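Abbfa_003403 (Acinetobacter baumannii, PDB 4ZXH) is a four-domain nonribosomal peptide synthetase that probably activates an amino acid, condenses it with an acyl partner on carrier-bound phosphopantetheine and releases the product through its thioesterase domain. Local coordinates at residues R31-C36 with V224-G229; L538-L543 with V688-R693; L663-T668 with I675-I680; L1069-G1074 with L1244-A1249; V1109-M1114 with G1140-E1145. One frame throughout, in Å; residues are numbered along the deposited sequence.

Interaction 1 (R31-C36 with V224-G229); sequences RLEPTC and VQQHKG
Cys36 and His227 form the close-packed end of this contact. Cys36 SG lies over one face of the imidazole, 3.9 Å from the centroid of the His227 ring and 23° off its normal, shifted toward the rim where it meets CG. The opposite face of the same ring is met by Gln225 CG, so the imidazole sits between a thiol and an aliphatic carbon, and its ND1 is fixed by a hydrogen bond to Gly399 O. Glu33 CG comes in at the ring edge, 4.1 Å from His227 CD2. Both segments belong to the condensation domain: 31-36 leaves helix 21-32 through a type I turn from Glu33 to Cys36, closed by Cys36 N on Glu33 O (2.9 Å), while 224-229 is the loop leading into strand 229-235. Toward the exposed side the fit slackens. The Glu33 chain bends at its second torsion (chi2 42°), which carries the carboxylate past the ring and back over its own turn, where OE2 accepts from both Thr35 N and Thr35 OG1. The other oxygen, Glu33 OE1, stays 4.0 Å from Gln226 NE2, with carboxylate and amide planes 60° apart; Gln226 NE2 donates instead to Val224 O, a bond of 3.3 Å.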
# COMPACT_ATOMS: atom_id res chain seq x y z
N ARG A 31 -11.80 -8.89 -14.81
CA ARG A 31 -11.41 -7.75 -15.67
C ARG A 31 -10.30 -6.94 -15.02
O ARG A 31 -9.38 -6.47 -15.68
CB ARG A 31 -12.59 -6.82 -15.99
CG ARG A 31 -13.43 -7.30 -17.13
CD ARG A 31 -12.61 -7.43 -18.40
NE ARG A 31 -12.77 -6.27 -19.26
CZ ARG A 31 -13.70 -6.19 -20.21
NH1 ARG A 31 -14.51 -7.21 -20.41
NH2 ARG A 31 -13.81 -5.10 -20.96
N LEU A 32 -10.41 -6.78 -13.71
CA LEU A 32 -9.48 -5.95 -12.98
C LEU A 32 -8.06 -6.52 -13.05
O LEU A 32 -7.10 -5.80 -13.25
CB LEU A 32 -9.93 -5.82 -11.54
CG LEU A 32 -9.30 -4.71 -10.73
CD1 LEU A 32 -9.64 -3.36 -11.36
CD2 LEU A 32 -9.84 -4.81 -9.32
N GLU A 33 -7.95 -7.84 -12.92
CA GLU A 33 -6.65 -8.49 -13.02
C GLU A 33 -6.74 -9.68 -13.99
O GLU A 33 -7.07 -10.78 -13.58
CB GLU A 33 -6.16 -8.92 -11.63
CG GLU A 33 -4.83 -9.61 -11.64
CD GLU A 33 -3.84 -8.94 -12.56
OE1 GLU A 33 -3.43 -7.78 -12.28
OE2 GLU A 33 -3.50 -9.56 -13.60
N PRO A 34 -6.47 -9.45 -15.28
CA PRO A 34 -6.76 -10.49 -16.27
C PRO A 34 -5.97 -11.79 -16.11
O PRO A 34 -6.48 -12.81 -16.56
CB PRO A 34 -6.42 -9.81 -17.59
CG PRO A 34 -6.71 -8.38 -17.33
CD PRO A 34 -6.20 -8.15 -15.93
N THR A 35 -4.80 -11.77 -15.47
CA THR A 35 -4.05 -13.01 -15.24
C THR A 35 -4.54 -13.79 -14.02
O THR A 35 -3.96 -14.80 -13.63
CB THR A 35 -2.54 -12.75 -15.03
OG1 THR A 35 -2.31 -12.38 -13.67
CG2 THR A 35 -2.04 -11.68 -15.97
N CYS A 36 -5.62 -13.32 -13.41
CA CYS A 36 -6.17 -13.99 -12.25
C CYS A 36 -6.66 -15.39 -12.59
O CYS A 36 -7.33 -15.59 -13.59
CB CYS A 36 -7.31 -13.15 -11.66
SG CYS A 36 -8.06 -13.77 -10.14
N VAL A 224 -0.76 -3.56 -5.77
CA VAL A 224 -1.92 -4.15 -6.44
C VAL A 224 -1.94 -5.68 -6.33
O VAL A 224 -0.99 -6.36 -6.71
CB VAL A 224 -1.99 -3.71 -7.93
CG1 VAL A 224 -3.20 -4.29 -8.59
CG2 VAL A 224 -2.07 -2.21 -8.03
N GLN A 225 -3.03 -6.19 -5.78
CA GLN A 225 -3.28 -7.60 -5.51
C GLN A 225 -3.05 -8.49 -6.74
O GLN A 225 -3.67 -8.25 -7.77
CB GLN A 225 -4.72 -7.73 -5.00
CG GLN A 225 -5.12 -8.99 -4.28
CD GLN A 225 -6.56 -8.89 -3.84
OE1 GLN A 225 -7.23 -7.89 -4.14
NE2 GLN A 225 -7.07 -9.93 -3.14
N GLN A 226 -2.19 -9.51 -6.64
CA GLN A 226 -1.84 -10.38 -7.78
C GLN A 226 -2.51 -11.77 -7.80
O GLN A 226 -2.32 -12.55 -8.75
CB GLN A 226 -0.32 -10.58 -7.84
CG GLN A 226 0.46 -9.35 -8.25
CD GLN A 226 0.06 -8.86 -9.62
OE1 GLN A 226 0.11 -9.61 -10.60
NE2 GLN A 226 -0.36 -7.60 -9.70
N HIS A 227 -3.27 -12.08 -6.74
CA HIS A 227 -4.01 -13.33 -6.63
C HIS A 227 -3.12 -14.56 -6.81
O HIS A 227 -3.53 -15.54 -7.42
CB HIS A 227 -5.17 -13.37 -7.63
CG HIS A 227 -6.16 -12.27 -7.45
ND1 HIS A 227 -7.12 -12.29 -6.47
CD2 HIS A 227 -6.32 -11.10 -8.10
CE1 HIS A 227 -7.84 -11.19 -6.53
NE2 HIS A 227 -7.37 -10.44 -7.51
N LYS A 228 -1.90 -14.49 -6.28
CA LYS A 228 -1.06 -15.68 -6.17
C LYS A 228 -1.32 -16.32 -4.81
O LYS A 228 -1.24 -15.66 -3.78
CB LYS A 228 0.43 -15.34 -6.30
CG LYS A 228 0.87 -14.68 -7.60
CD LYS A 228 2.39 -14.77 -7.72
CE LYS A 228 2.94 -13.99 -8.91
NZ LYS A 228 2.87 -12.52 -8.68
N GLY A 229 -1.63 -17.61 -4.78
CA GLY A 229 -1.81 -18.27 -3.51
C GLY A 229 -1.22 -19.66 -3.46
O GLY A 229 -0.65 -20.14 -4.45

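Interaction 2 (L538-L543 with V688-R693); sequences LDRTAL and VHVCPR
The guanidinium of Arg540 meets segment 688-693 at its edge: Cys691 O lies in the guanidinium plane and accepts from Arg540 NE at 2.9 Å, with an N-H...O angle of 153°. The two terminal nitrogens are directed to the end of strand 662-665 and the loop after it, NH2 to Ala665 O and NH1 to Thr667 O, both weak bonds, so the N-H groups of Arg540 turn to three backbone carbonyls, one firmly and two weakly. A bend at the third torsion (chi3 65°) in an otherwise extended start to the side chain turns NE onto Cys691 O; Arg540 CD passes 4.1 Å from Arg693 CB, and the two arginine side chains run at about a right angle. In the adenylation domain, strand 687-690 belongs to the nine-stranded mixed sheet, whereas 538-543 follows strand 533-537 of the separate four-stranded parallel sheet; the contact therefore joins the loop after one sheet's strand to the end of a strand, and the chain just past it, in the other sheet. Arg540 is also the centre of an inverse gamma turn, and its backbone is packed as well as its side chain. Val690 CG1 lies 4.1 Å from Arg540 CB, 3.9 Å from Arg540 C and 3.3 Å from Thr541 O. On the far side of that turn, Thr541 OG1 accepts from Leu543 N (3.2 Å), a capping bond at the approach to helix 543-553.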
# COMPACT_ATOMS: atom_id res chain seq x y z
N LEU A 538 36.30 15.05 28.83
CA LEU A 538 37.49 15.13 27.97
C LEU A 538 37.20 15.41 26.50
O LEU A 538 36.09 15.18 26.02
CB LEU A 538 38.29 13.83 28.06
CG LEU A 538 38.87 13.45 29.43
CD1 LEU A 538 39.84 12.28 29.28
CD2 LEU A 538 39.54 14.64 30.10
N ASP A 539 38.21 15.89 25.78
CA ASP A 539 38.20 15.93 24.31
C ASP A 539 38.72 14.62 23.77
O ASP A 539 39.41 13.89 24.48
CB ASP A 539 39.05 17.08 23.77
CG ASP A 539 38.28 18.39 23.67
OD1 ASP A 539 37.04 18.33 23.47
OD2 ASP A 539 38.91 19.47 23.78
N ARG A 540 38.42 14.31 22.52
CA ARG A 540 38.81 13.02 21.97
C ARG A 540 40.30 12.97 21.65
O ARG A 540 40.72 13.18 20.52
CB ARG A 540 37.99 12.69 20.72
CG ARG A 540 36.51 12.60 21.04
CD ARG A 540 35.72 12.11 19.87
NE ARG A 540 36.06 10.74 19.50
CZ ARG A 540 35.70 9.65 20.17
NH1 ARG A 540 34.96 9.75 21.27
NH2 ARG A 540 36.07 8.46 19.73
N THR A 541 41.10 12.69 22.68
CA THR A 541 42.54 12.57 22.51
C THR A 541 42.93 11.14 22.78
O THR A 541 42.07 10.29 22.98
CB THR A 541 43.32 13.48 23.46
OG1 THR A 541 42.97 13.14 24.82
CG2 THR A 541 42.97 14.92 23.20
N ALA A 542 44.24 10.89 22.81
CA ALA A 542 44.75 9.57 23.17
C ALA A 542 44.69 9.37 24.69
O ALA A 542 44.79 8.25 25.17
CB ALA A 542 46.17 9.40 22.66
N LEU A 543 44.52 10.45 25.43
CA LEU A 543 44.34 10.35 26.87
C LEU A 543 43.02 9.66 27.24
O LEU A 543 42.90 9.14 28.35
CB LEU A 543 44.39 11.74 27.52
CG LEU A 543 45.76 12.42 27.66
CD1 LEU A 543 45.62 13.90 27.99
CD2 LEU A 543 46.61 11.70 28.70
N VAL A 688 44.13 1.36 18.61
CA VAL A 688 42.94 2.21 18.63
C VAL A 688 43.26 3.57 18.01
O VAL A 688 44.09 4.31 18.52
CB VAL A 688 42.40 2.43 20.06
CG1 VAL A 688 41.32 3.51 20.06
CG2 VAL A 688 41.86 1.13 20.66
N HIS A 689 42.60 3.88 16.90
CA HIS A 689 42.67 5.22 16.34
C HIS A 689 41.55 6.07 16.95
O HIS A 689 40.37 5.90 16.63
CB HIS A 689 42.55 5.18 14.82
CG HIS A 689 43.66 4.44 14.16
ND1 HIS A 689 44.73 5.07 13.56
CD2 HIS A 689 43.89 3.11 14.02
CE1 HIS A 689 45.57 4.16 13.08
NE2 HIS A 689 45.08 2.96 13.35
N VAL A 690 41.93 6.96 17.87
CA VAL A 690 40.94 7.87 18.45
C VAL A 690 40.66 9.00 17.47
O VAL A 690 41.50 9.87 17.22
CB VAL A 690 41.40 8.43 19.80
CG1 VAL A 690 40.33 9.34 20.36
CG2 VAL A 690 41.69 7.31 20.76
N CYS A 691 39.46 8.96 16.88
CA CYS A 691 39.09 9.89 15.83
C CYS A 691 38.60 11.22 16.38
O CYS A 691 37.62 11.26 17.13
CB CYS A 691 38.01 9.28 14.95
SG CYS A 691 37.60 10.30 13.53
N PRO A 692 39.27 12.32 16.00
CA PRO A 692 38.82 13.64 16.46
C PRO A 692 37.38 13.88 16.04
O PRO A 692 36.92 13.36 15.02
CB PRO A 692 39.78 14.61 15.76
CG PRO A 692 40.92 13.77 15.29
CD PRO A 692 40.37 12.41 15.03
N ARG A 693 36.67 14.65 16.83
CA ARG A 693 35.25 14.77 16.66
C ARG A 693 34.93 15.51 15.37
O ARG A 693 33.96 15.19 14.69
CB ARG A 693 34.65 15.47 17.86
CG ARG A 693 33.19 15.67 17.78
CD ARG A 693 32.72 16.37 19.02
NE ARG A 693 31.31 16.71 18.93
CZ ARG A 693 30.85 17.90 18.56
NH1 ARG A 693 31.70 18.87 18.23
NH2 ARG A 693 29.54 18.11 18.51

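Interaction 3 (L663-T668 with I675-I680); sequences LLAITT and ILELLI
Glu677 and Thr667 cross at about a right angle, the glutamate reaching out from its helix to the chain just beyond the end of strand 662-665. With CG beside its own backbone N (chi1 -47°) and the chain extended beyond it, the carboxylate of Glu677 arrives at two successive backbone amides. Glu677 OE1 takes Thr667 N at 3.0 Å on its syn lone pair, the N-H...O angle being 160°, and Ile666 N more weakly at 3.2 Å. Glu677 OE2 receives Gln715 NE2 from strand 713-716; together with Thr667 N, this donor would probably favour the ionised form of the buried acid. Thr667 OG1 also faces OE2, but is modelled too close for that bond's length to be trusted. Nearer the helix the glutamate packs on hydrocarbon. Glu677 CB lies 3.7 Å from both Leu663 CD2 and Ala665 CB, side chains one strand repeat apart that point to the same face of the sheet. Ala665 CB also meets Leu678 CD2 at 3.8 Å, and Leu663 CD1 reaches Ile680 CG2 at 4.2 Å. Strand 663-665 and helix 675-679 are inclined at 127°, the first two elements of a beta-alpha-beta unit completed by strand 687-690. Behind the helix, Leu676 packs on helix 641-655, and strand 713-716 flanks strand 662-665 on the side away from 687-690.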
# COMPACT_ATOMS: atom_id res chain seq x y z
N LEU A 663 41.31 -0.18 14.62
CA LEU A 663 39.92 0.21 14.79
C LEU A 663 39.78 1.72 14.87
O LEU A 663 40.49 2.37 15.63
CB LEU A 663 39.34 -0.43 16.05
CG LEU A 663 37.82 -0.44 16.24
CD1 LEU A 663 37.48 -1.64 17.07
CD2 LEU A 663 37.31 0.83 16.93
N LEU A 664 38.85 2.27 14.10
CA LEU A 664 38.59 3.70 14.15
C LEU A 664 37.45 4.00 15.11
O LEU A 664 36.28 3.79 14.79
CB LEU A 664 38.26 4.26 12.78
CG LEU A 664 38.14 5.78 12.76
CD1 LEU A 664 39.47 6.43 13.11
CD2 LEU A 664 37.63 6.28 11.41
N ALA A 665 37.80 4.50 16.30
CA ALA A 665 36.83 4.87 17.30
C ALA A 665 36.24 6.28 17.07
O ALA A 665 36.95 7.29 17.18
CB ALA A 665 37.46 4.78 18.66
N ILE A 666 34.95 6.35 16.77
CA ILE A 666 34.30 7.61 16.42
C ILE A 666 33.17 7.98 17.37
O ILE A 666 32.69 9.10 17.34
CB ILE A 666 33.70 7.56 15.01
CG1 ILE A 666 32.55 6.58 14.98
CG2 ILE A 666 34.74 7.13 14.01
CD1 ILE A 666 32.05 6.35 13.59
N THR A 667 32.74 7.03 18.18
CA THR A 667 31.56 7.24 19.01
C THR A 667 31.91 7.93 20.32
O THR A 667 32.86 7.52 21.00
CB THR A 667 30.89 5.89 19.31
OG1 THR A 667 30.70 5.18 18.09
CG2 THR A 667 29.55 6.09 20.00
N THR A 668 31.14 8.96 20.66
CA THR A 668 31.24 9.59 21.97
C THR A 668 31.29 8.58 23.12
O THR A 668 30.59 7.56 23.11
CB THR A 668 30.07 10.56 22.24
OG1 THR A 668 30.11 10.96 23.62
CG2 THR A 668 28.76 9.91 21.96
N ILE A 675 32.64 1.87 24.39
CA ILE A 675 33.37 0.88 25.18
C ILE A 675 34.09 -0.17 24.31
O ILE A 675 35.26 -0.46 24.51
CB ILE A 675 32.41 0.19 26.20
CG1 ILE A 675 32.41 0.96 27.50
CG2 ILE A 675 32.81 -1.23 26.50
CD1 ILE A 675 33.78 1.08 28.09
N LEU A 676 33.37 -0.73 23.33
CA LEU A 676 33.94 -1.72 22.41
C LEU A 676 35.06 -1.12 21.56
O LEU A 676 36.07 -1.77 21.31
CB LEU A 676 32.85 -2.26 21.48
CG LEU A 676 33.32 -3.16 20.34
CD1 LEU A 676 33.81 -4.49 20.86
CD2 LEU A 676 32.21 -3.34 19.33
N GLU A 677 34.85 0.11 21.12
CA GLU A 677 35.76 0.80 20.22
C GLU A 677 37.06 1.19 20.91
O GLU A 677 38.14 1.13 20.31
CB GLU A 677 35.09 2.05 19.65
CG GLU A 677 33.68 1.85 19.13
CD GLU A 677 33.08 3.14 18.60
OE1 GLU A 677 33.71 4.21 18.75
OE2 GLU A 677 31.96 3.09 18.04
N LEU A 678 36.96 1.60 22.16
CA LEU A 678 38.12 2.10 22.89
C LEU A 678 38.94 1.01 23.58
O LEU A 678 40.08 1.24 23.96
CB LEU A 678 37.66 3.15 23.91
CG LEU A 678 36.94 4.37 23.32
CD1 LEU A 678 36.31 5.25 24.42
CD2 LEU A 678 37.87 5.22 22.41
N LEU A 679 38.39 -0.19 23.73
CA LEU A 679 39.06 -1.21 24.53
C LEU A 679 39.49 -2.45 23.76
O LEU A 679 40.62 -2.91 23.90
CB LEU A 679 38.17 -1.65 25.69
CG LEU A 679 37.89 -0.60 26.76
CD1 LEU A 679 37.09 -1.22 27.89
CD2 LEU A 679 39.19 0.01 27.25
N ILE A 680 38.59 -3.01 22.96
CA ILE A 680 38.83 -4.37 22.49
C ILE A 680 40.11 -4.58 21.66
O ILE A 680 40.64 -5.69 21.67
CB ILE A 680 37.61 -4.93 21.70
CG1 ILE A 680 37.62 -6.46 21.78
CG2 ILE A 680 37.60 -4.43 20.26
CD1 ILE A 680 36.43 -7.13 21.11

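Interaction 4 (L1069-G1074 with L1244-A1249); sequences LFHPIG and LANGIA
Asn1246 projects from its helix onto the chain that follows strand 1067-1070, and its amide supplies the polar part of the contact. ND2 points almost straight at Ile1073 O, with an N-H...O angle of 172°; the modelled separation is implausibly short at this resolution, so only the direction of the amide is informative. Pro1072 O is also near Asn1246 ND2, at 3.4 Å, but the angle is too poor for a second bond. That carbonyl is taken instead by the ring of His1071: His1071 ND1 donates to Pro1072 O at 2.9 Å, with the acceptor close to the ring plane, while NE2 on the other side of the imidazole is hydrogen-bonded to Tyr1118 OH. Both ring nitrogens are thereby engaged, which fixes the flip of the ring. Because CG of His1071 stands between its backbone N and carbonyl carbon (chi1 61°), the ring folds back over the chain to reach the carbonyl of the next residue.

The remaining contacts are van der Waals. The imidazole and the Asn1246 amide are nearly parallel, their planes 21° apart, and CE1 of His1071 lies 3.5 Å from Asn1246 ND2. Ile1073 passes alongside the asparagine in the opposite direction, with its CG2 4.0 Å from Asn1246 CB.

In the alpha/beta-hydrolase fold of the thioesterase domain, this places helix 1233-1251 over the loop at the C-terminal end of a central parallel strand. Pro1072, pointing away from that helix, packs on Trp1136 near the probable nucleophile elbow around Cys1137. Met1114 of helix 1111-1125 touches both His1071 and Asn1246, and Ile1142 of helix 1138-1152 lies against His1071.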
# COMPACT_ATOMS: atom_id res chain seq x y z
N LEU A 1069 -24.12 24.08 -29.01
CA LEU A 1069 -23.30 25.21 -28.63
C LEU A 1069 -21.95 25.18 -29.34
O LEU A 1069 -21.35 24.13 -29.50
CB LEU A 1069 -23.10 25.23 -27.11
CG LEU A 1069 -24.42 25.34 -26.33
CD1 LEU A 1069 -24.23 25.04 -24.87
CD2 LEU A 1069 -25.08 26.71 -26.50
N PHE A 1070 -21.47 26.34 -29.75
CA PHE A 1070 -20.25 26.39 -30.51
C PHE A 1070 -19.16 27.19 -29.82
O PHE A 1070 -19.42 28.21 -29.20
CB PHE A 1070 -20.54 26.96 -31.88
CG PHE A 1070 -21.63 26.25 -32.56
CD1 PHE A 1070 -21.40 25.03 -33.18
CD2 PHE A 1070 -22.92 26.77 -32.54
CE1 PHE A 1070 -22.42 24.35 -33.80
CE2 PHE A 1070 -23.94 26.10 -33.17
CZ PHE A 1070 -23.69 24.88 -33.80
N HIS A 1071 -17.93 26.70 -29.96
CA HIS A 1071 -16.80 27.29 -29.27
C HIS A 1071 -16.66 28.77 -29.58
O HIS A 1071 -17.00 29.20 -30.66
CB HIS A 1071 -15.52 26.57 -29.68
CG HIS A 1071 -15.22 26.65 -31.14
ND1 HIS A 1071 -14.69 27.77 -31.73
CD2 HIS A 1071 -15.33 25.73 -32.12
CE1 HIS A 1071 -14.51 27.55 -33.02
NE2 HIS A 1071 -14.90 26.31 -33.28
N PRO A 1072 -16.15 29.54 -28.61
CA PRO A 1072 -15.73 30.93 -28.84
C PRO A 1072 -14.36 30.98 -29.51
O PRO A 1072 -13.88 29.93 -29.95
CB PRO A 1072 -15.67 31.51 -27.44
CG PRO A 1072 -15.37 30.32 -26.56
CD PRO A 1072 -16.04 29.15 -27.18
N ILE A 1073 -13.73 32.16 -29.54
CA ILE A 1073 -12.42 32.35 -30.19
C ILE A 1073 -11.39 31.28 -29.82
O ILE A 1073 -10.72 30.75 -30.69
CB ILE A 1073 -11.80 33.72 -29.84
CG1 ILE A 1073 -12.73 34.86 -30.24
CG2 ILE A 1073 -10.50 33.89 -30.59
CD1 ILE A 1073 -12.86 35.02 -31.74
N GLY A 1074 -11.25 30.97 -28.55
CA GLY A 1074 -10.26 29.99 -28.12
C GLY A 1074 -10.47 28.57 -28.62
O GLY A 1074 -9.53 27.76 -28.64
N LEU A 1244 -5.63 32.01 -33.15
CA LEU A 1244 -5.33 32.89 -34.28
C LEU A 1244 -6.29 32.65 -35.43
O LEU A 1244 -6.70 33.58 -36.10
CB LEU A 1244 -3.87 32.72 -34.76
CG LEU A 1244 -2.79 33.20 -33.79
CD1 LEU A 1244 -1.43 32.82 -34.28
CD2 LEU A 1244 -2.86 34.69 -33.55
N ALA A 1245 -6.65 31.38 -35.64
CA ALA A 1245 -7.49 30.98 -36.77
C ALA A 1245 -8.88 31.56 -36.64
O ALA A 1245 -9.46 32.08 -37.60
CB ALA A 1245 -7.55 29.48 -36.87
N ASN A 1246 -9.42 31.47 -35.42
CA ASN A 1246 -10.73 32.04 -35.16
C ASN A 1246 -10.68 33.56 -35.29
O ASN A 1246 -11.65 34.18 -35.73
CB ASN A 1246 -11.23 31.61 -33.79
CG ASN A 1246 -11.72 30.17 -33.78
OD1 ASN A 1246 -12.12 29.63 -34.82
ND2 ASN A 1246 -11.71 29.55 -32.60
N GLY A 1247 -9.54 34.15 -34.93
CA GLY A 1247 -9.36 35.59 -35.08
C GLY A 1247 -9.51 36.03 -36.53
O GLY A 1247 -10.30 36.92 -36.84
N ILE A 1248 -8.73 35.41 -37.40
CA ILE A 1248 -8.79 35.64 -38.83
C ILE A 1248 -10.19 35.36 -39.38
O ILE A 1248 -10.66 36.05 -40.29
CB ILE A 1248 -7.77 34.76 -39.56
CG1 ILE A 1248 -6.36 35.08 -39.06
CG2 ILE A 1248 -7.82 34.97 -41.02
CD1 ILE A 1248 -5.30 34.11 -39.59
N ALA A 1249 -10.87 34.36 -38.81
CA ALA A 1249 -12.22 34.05 -39.26
C ALA A 1249 -13.14 35.21 -38.93
O ALA A 1249 -13.90 35.68 -39.79
CB ALA A 1249 -12.72 32.77 -38.63

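Interaction 5 (V1109-M1114 with G1140-E1145); sequences VAIEEM and GAIAYE
Ile1111 and Glu1145 make the closest carbon contact between these two helices, and the glutamate can be followed outward from there. Glu1145 CB lies 3.5 Å from Ile1111 CG2, and CG meets the same methyl at an equal distance while coming near Ile1111 O. A bend at the second torsion (chi2 63°) then turns the carboxylate along the neighbouring helix: Glu1145 CD is 4.1 Å from Glu1112 CG, and Glu1145 OE2 is 3.7 Å from that same methylene. OE2 accepts from Gln1149 NE2, whereas OE1 pairs with Arg1148 in a salt bridge and with Tyr1253 OH in a hydrogen bond. One turn back along helix 1138-1152, Ile1111 CD1 touches Ala1141 CB at 4.4 Å and spans toward Ile1142. Met1114 crosses Ile1142 at about a right angle; its chain, extended as far as the sulfur, puts Met1114 SD 3.6 Å from Ile1142 CD1. These helices belong to the thioesterase domain, and Ile1142 also packs on Phe1070 of the central sheet. Between the segments the adhesion is apolar, the aliphatic part of Glu1145 serving as hydrocarbon. The carboxylates keep their charged atoms apart, Glu1112 OE2 being 5.4 Å from Glu1145 OE1, and the outside donors probably stabilise the buried Glu1145 as an anion.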
# COMPACT_ATOMS: atom_id res chain seq x y z
N VAL A 1109 -10.22 28.57 -40.91
CA VAL A 1109 -9.97 30.01 -40.88
C VAL A 1109 -11.06 30.83 -41.57
O VAL A 1109 -10.98 32.06 -41.66
CB VAL A 1109 -8.63 30.35 -41.54
CG1 VAL A 1109 -7.47 29.85 -40.67
CG2 VAL A 1109 -8.57 29.78 -42.94
N ALA A 1110 -12.09 30.16 -42.06
CA ALA A 1110 -13.22 30.86 -42.65
C ALA A 1110 -14.49 30.38 -41.97
O ALA A 1110 -14.75 29.18 -41.95
CB ALA A 1110 -13.28 30.63 -44.14
N ILE A 1111 -15.26 31.31 -41.42
CA ILE A 1111 -16.49 30.93 -40.71
C ILE A 1111 -17.41 30.12 -41.61
O ILE A 1111 -18.05 29.17 -41.15
CB ILE A 1111 -17.22 32.17 -40.16
CG1 ILE A 1111 -16.68 32.50 -38.78
CG2 ILE A 1111 -18.67 31.91 -40.00
CD1 ILE A 1111 -17.62 33.29 -37.93
N GLU A 1112 -17.46 30.47 -42.89
CA GLU A 1112 -18.31 29.75 -43.83
C GLU A 1112 -17.91 28.26 -43.89
O GLU A 1112 -18.77 27.38 -43.90
CB GLU A 1112 -18.26 30.41 -45.22
CG GLU A 1112 -18.86 31.87 -45.29
CD GLU A 1112 -17.84 33.02 -45.07
OE1 GLU A 1112 -16.72 32.77 -44.56
OE2 GLU A 1112 -18.16 34.19 -45.40
N GLU A 1113 -16.61 27.99 -43.87
CA GLU A 1113 -16.13 26.61 -43.97
C GLU A 1113 -16.31 25.86 -42.65
O GLU A 1113 -16.69 24.70 -42.62
CB GLU A 1113 -14.66 26.56 -44.40
CG GLU A 1113 -14.41 27.01 -45.82
CD GLU A 1113 -15.29 26.26 -46.82
OE1 GLU A 1113 -15.52 25.05 -46.63
OE2 GLU A 1113 -15.74 26.89 -47.80
N MET A 1114 -16.00 26.56 -41.57
CA MET A 1114 -16.24 26.09 -40.20
C MET A 1114 -17.67 25.57 -40.07
O MET A 1114 -17.91 24.48 -39.55
CB MET A 1114 -15.98 27.24 -39.22
CG MET A 1114 -15.74 26.89 -37.80
SD MET A 1114 -15.25 28.36 -36.84
CE MET A 1114 -13.84 28.92 -37.79
N GLY A 1140 -21.77 32.56 -30.78
CA GLY A 1140 -22.95 33.18 -31.35
C GLY A 1140 -22.82 33.49 -32.83
O GLY A 1140 -23.77 33.26 -33.59
N ALA A 1141 -21.65 33.99 -33.26
CA ALA A 1141 -21.43 34.31 -34.68
C ALA A 1141 -21.38 33.05 -35.56
O ALA A 1141 -21.93 33.05 -36.66
CB ALA A 1141 -20.18 35.11 -34.85
N ILE A 1142 -20.73 32.00 -35.09
CA ILE A 1142 -20.76 30.70 -35.75
C ILE A 1142 -22.20 30.22 -35.92
O ILE A 1142 -22.60 29.85 -37.04
CB ILE A 1142 -19.97 29.65 -34.99
CG1 ILE A 1142 -18.49 30.03 -34.98
CG2 ILE A 1142 -20.17 28.28 -35.58
CD1 ILE A 1142 -17.62 29.08 -34.22
N ALA A 1143 -22.97 30.26 -34.83
CA ALA A 1143 -24.39 29.87 -34.84
C ALA A 1143 -25.18 30.60 -35.90
O ALA A 1143 -26.04 30.01 -36.56
CB ALA A 1143 -25.01 30.12 -33.50
N TYR A 1144 -24.89 31.89 -36.06
CA TYR A 1144 -25.56 32.71 -37.06
C TYR A 1144 -25.28 32.15 -38.44
O TYR A 1144 -26.21 31.93 -39.22
CB TYR A 1144 -25.10 34.16 -36.95
CG TYR A 1144 -25.91 35.17 -37.75
CD1 TYR A 1144 -27.21 35.51 -37.39
CD2 TYR A 1144 -25.34 35.82 -38.84
CE1 TYR A 1144 -27.93 36.45 -38.10
CE2 TYR A 1144 -26.05 36.77 -39.56
CZ TYR A 1144 -27.35 37.07 -39.19
OH TYR A 1144 -28.06 38.02 -39.91
N GLU A 1145 -24.01 31.89 -38.73
CA GLU A 1145 -23.64 31.40 -40.07
C GLU A 1145 -24.14 29.97 -40.30
O GLU A 1145 -24.51 29.61 -41.42
CB GLU A 1145 -22.12 31.48 -40.28
CG GLU A 1145 -21.63 30.82 -41.57
CD GLU A 1145 -22.18 31.48 -42.84
OE1 GLU A 1145 -22.61 32.66 -42.78
OE2 GLU A 1145 -22.18 30.82 -43.90

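In the fold
From the N terminus, interaction 1 comes first and closes a loop of 187 residues within the condensation domain. The adenylation domain follows: interaction 2 joins 538-543 to 688-693, and interaction 3 is nested inside that loop, in the beta-alpha-beta unit ending at strand 687-690. These two meet directly, strands 662-665 and 687-690 being sheet neighbours. In the thioesterase domain, interaction 4 spans 169 residues and encloses interaction 5; their centres are about 9 Å apart, and Ala1249 of helix 1233-1251 packs against Val1109 between them. No loop crosses another, and the three domains' contacts remain separate, interactions 1 and 4 approaching to about 31 Å between nearest atoms.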